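Local coordinates for protein FMN Adenylyltransferase (Candida glabrata, PDB 3FWK) that catalyses the adenylylation of FMN, transferring an AMP unit from ATP to make FAD, the last step of FAD biosynthesis, at residues S20-A25 with Q34-I39. Numbering follows the deposited sequence.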
loop_
_atom_site.group_PDB
_atom_site.type_symbol
_atom_site.label_atom_id
_atom_site.label_comp_id
_atom_site.label_asym_id
_atom_site.label_seq_id
_atom_site.Cartn_x
_atom_site.Cartn_y
_atom_site.Cartn_z
ATOM N N SER A 20 -10.843 -7.281 -13.551
ATOM C CA SER A 20 -11.860 -6.311 -13.923
ATOM C C SER A 20 -11.203 -4.988 -14.285
ATOM O O SER A 20 -11.557 -4.344 -15.307
ATOM C CB SER A 20 -12.896 -6.164 -12.804
ATOM O OG SER A 20 -13.880 -5.211 -13.146
ATOM N N TYR A 21 -10.210 -4.560 -13.506
ATOM C CA TYR A 21 -9.521 -3.318 -13.848
ATOM C C TYR A 21 -8.845 -3.417 -15.232
ATOM O O TYR A 21 -8.906 -2.480 -16.052
ATOM C CB TYR A 21 -8.434 -2.999 -12.768
ATOM C CG TYR A 21 -7.868 -1.599 -12.933
ATOM C CD1 TYR A 21 -8.353 -0.526 -12.195
ATOM C CD2 TYR A 21 -6.850 -1.343 -13.876
ATOM C CE1 TYR A 21 -7.872 0.771 -12.375
ATOM C CE2 TYR A 21 -6.385 -0.075 -14.089
ATOM C CZ TYR A 21 -6.883 0.979 -13.359
ATOM O OH TYR A 21 -6.387 2.220 -13.613
ATOM N N LEU A 22 -8.237 -4.571 -15.494
ATOM C CA LEU A 22 -7.562 -4.810 -16.781
ATOM C C LEU A 22 -8.522 -4.833 -17.956
ATOM O O LEU A 22 -8.092 -4.632 -19.096
ATOM C CB LEU A 22 -6.773 -6.093 -16.739
ATOM C CG LEU A 22 -5.520 -6.012 -15.858
ATOM C CD1 LEU A 22 -4.902 -7.401 -15.765
ATOM C CD2 LEU A 22 -4.490 -5.048 -16.459
ATOM N N GLN A 23 -9.806 -5.027 -17.680
ATOM C CA GLN A 23 -10.842 -4.996 -18.720
ATOM C C GLN A 23 -11.470 -3.631 -18.902
ATOM O O GLN A 23 -12.200 -3.484 -19.757
ATOM C CB GLN A 23 -11.917 -6.027 -18.376
ATOM C CG GLN A 23 -11.440 -7.455 -18.413
ATOM C CD GLN A 23 -12.393 -8.413 -17.688
ATOM O OE1 GLN A 23 -13.520 -8.036 -17.314
ATOM N NE2 GLN A 23 -11.934 -9.653 -17.468
ATOM N N ILE A 24 -11.127 -2.609 -18.153
ATOM C CA ILE A 24 -11.666 -1.257 -18.362
ATOM C C ILE A 24 -11.374 -0.508 -19.661
ATOM O O ILE A 24 -10.228 -0.430 -20.075
ATOM C CB ILE A 24 -11.214 -0.237 -17.245
ATOM C CG1 ILE A 24 -11.637 -0.673 -15.816
ATOM C CG2 ILE A 24 -11.716 1.211 -17.543
ATOM C CD1 ILE A 24 -10.846 0.085 -14.730
ATOM N N ALA A 25 -12.396 0.120 -20.249
ATOM C CA ALA A 25 -12.240 0.799 -21.528
ATOM C C ALA A 25 -11.553 2.124 -21.327
ATOM O O ALA A 25 -12.067 3.019 -20.658
ATOM C CB ALA A 25 -13.623 0.994 -22.179
ATOM N N GLN A 34 -2.221 3.484 -18.504
ATOM C CA GLN A 34 -0.903 3.416 -17.913
ATOM C C GLN A 34 -0.882 2.476 -16.678
ATOM O O GLN A 34 0.073 1.735 -16.465
ATOM C CB GLN A 34 -0.459 4.814 -17.524
ATOM C CG GLN A 34 0.979 4.913 -17.020
ATOM C CD GLN A 34 1.249 6.282 -16.448
ATOM O OE1 GLN A 34 0.621 6.698 -15.483
ATOM N NE2 GLN A 34 2.173 7.021 -17.066
ATOM N N THR A 35 -1.954 2.530 -15.899
ATOM C CA THR A 35 -2.097 1.655 -14.728
ATOM C C THR A 35 -2.231 0.199 -15.154
ATOM O O THR A 35 -1.652 -0.690 -14.535
ATOM C CB THR A 35 -3.294 2.108 -13.859
ATOM O OG1 THR A 35 -3.156 3.489 -13.560
ATOM C CG2 THR A 35 -3.375 1.291 -12.574
ATOM N N GLN A 36 -3.008 -0.065 -16.215
ATOM C CA GLN A 36 -3.077 -1.409 -16.747
ATOM C C GLN A 36 -1.700 -1.948 -17.122
ATOM O O GLN A 36 -1.368 -3.106 -16.836
ATOM C CB GLN A 36 -4.049 -1.491 -17.953
ATOM C CG GLN A 36 -5.483 -1.158 -17.520
ATOM C CD GLN A 36 -6.442 -0.968 -18.671
ATOM O OE1 GLN A 36 -6.042 -0.544 -19.736
ATOM N NE2 GLN A 36 -7.715 -1.232 -18.456
ATOM N N ARG A 37 -0.919 -1.128 -17.827
ATOM C CA ARG A 37 0.434 -1.519 -18.168
ATOM C C ARG A 37 1.284 -1.809 -16.920
ATOM O O ARG A 37 2.051 -2.789 -16.900
ATOM C CB ARG A 37 1.095 -0.447 -19.047
ATOM C CG ARG A 37 0.376 -0.294 -20.415
ATOM C CD ARG A 37 1.183 0.636 -21.381
ATOM N NE ARG A 37 1.442 1.996 -20.911
ATOM C CZ ARG A 37 0.642 3.042 -21.097
ATOM N NH1 ARG A 37 -0.568 2.874 -21.626
ATOM N NH2 ARG A 37 1.031 4.245 -20.719
ATOM N N ALA A 38 1.120 -0.984 -15.890
ATOM C CA ALA A 38 1.887 -1.185 -14.652
ATOM C C ALA A 38 1.467 -2.496 -13.976
ATOM O O ALA A 38 2.336 -3.231 -13.453
ATOM C CB ALA A 38 1.647 -0.015 -13.722
ATOM N N ILE A 39 0.173 -2.808 -14.012
ATOM C CA ILE A 39 -0.304 -4.105 -13.476
ATOM C C ILE A 39 0.310 -5.270 -14.206
ATOM O O ILE A 39 0.771 -6.247 -13.606
ATOM C CB ILE A 39 -1.848 -4.178 -13.506
ATOM C CG1 ILE A 39 -2.457 -3.167 -12.542
ATOM C CG2 ILE A 39 -2.334 -5.603 -13.267
ATOM C CD1 ILE A 39 -3.963 -2.902 -12.769
#
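The C-terminal end of helix 7-23 packs against the start of helix 31-50 in a helix-loop-helix hairpin, joined by a short connection. The hairpin belongs to the helical part of this Rossmann-like α/β protein. Y21 meets T35, Q36 and I39 of the next helix; L22 meets Q36 and I39, and Q36 also reaches I24. The main polar link is the side-chain amide of Q36. The Q36 side chain is extended beyond CG and brings NE2 to the backbone carbonyls of Y21 and I24, near the C-terminal end of the first helix. NE2 donates to Y21 O at 3.0 Å, with a nearly straight N-H...O angle of 167°. Its second bond, to I24 O, is 3.1 Å long and uses a lone pair of that oxygen. Both acceptors lie close to the amide plane, so the two bonds together should hold the amide in its rotation. Y21 O also accepts from I24 N, so it serves two donors.

The planes of the Y21 ring and the Q36 amide stand almost at right angles (87°). CG of Y21 lies anti to the backbone N (chi1 -169°); this torsion lays the ring alongside T35, Q36 and I39. There CE2 of Y21 lies 3.7 Å from CG of Q36, and CD2 touches CD1 of I39 at 3.5 Å. L22 adds an apolar contact, its CD2 3.9 Å from CG2 of I39. Helix 202-212 covers the buried side: F208 and Y211 meet the Y21 ring edge-to-face, and S207 OG is hydrogen-bonded to Y21 OH. That same hydroxyl oxygen sits against T35, 3.1 Å from CB and 3.3 Å from CG2.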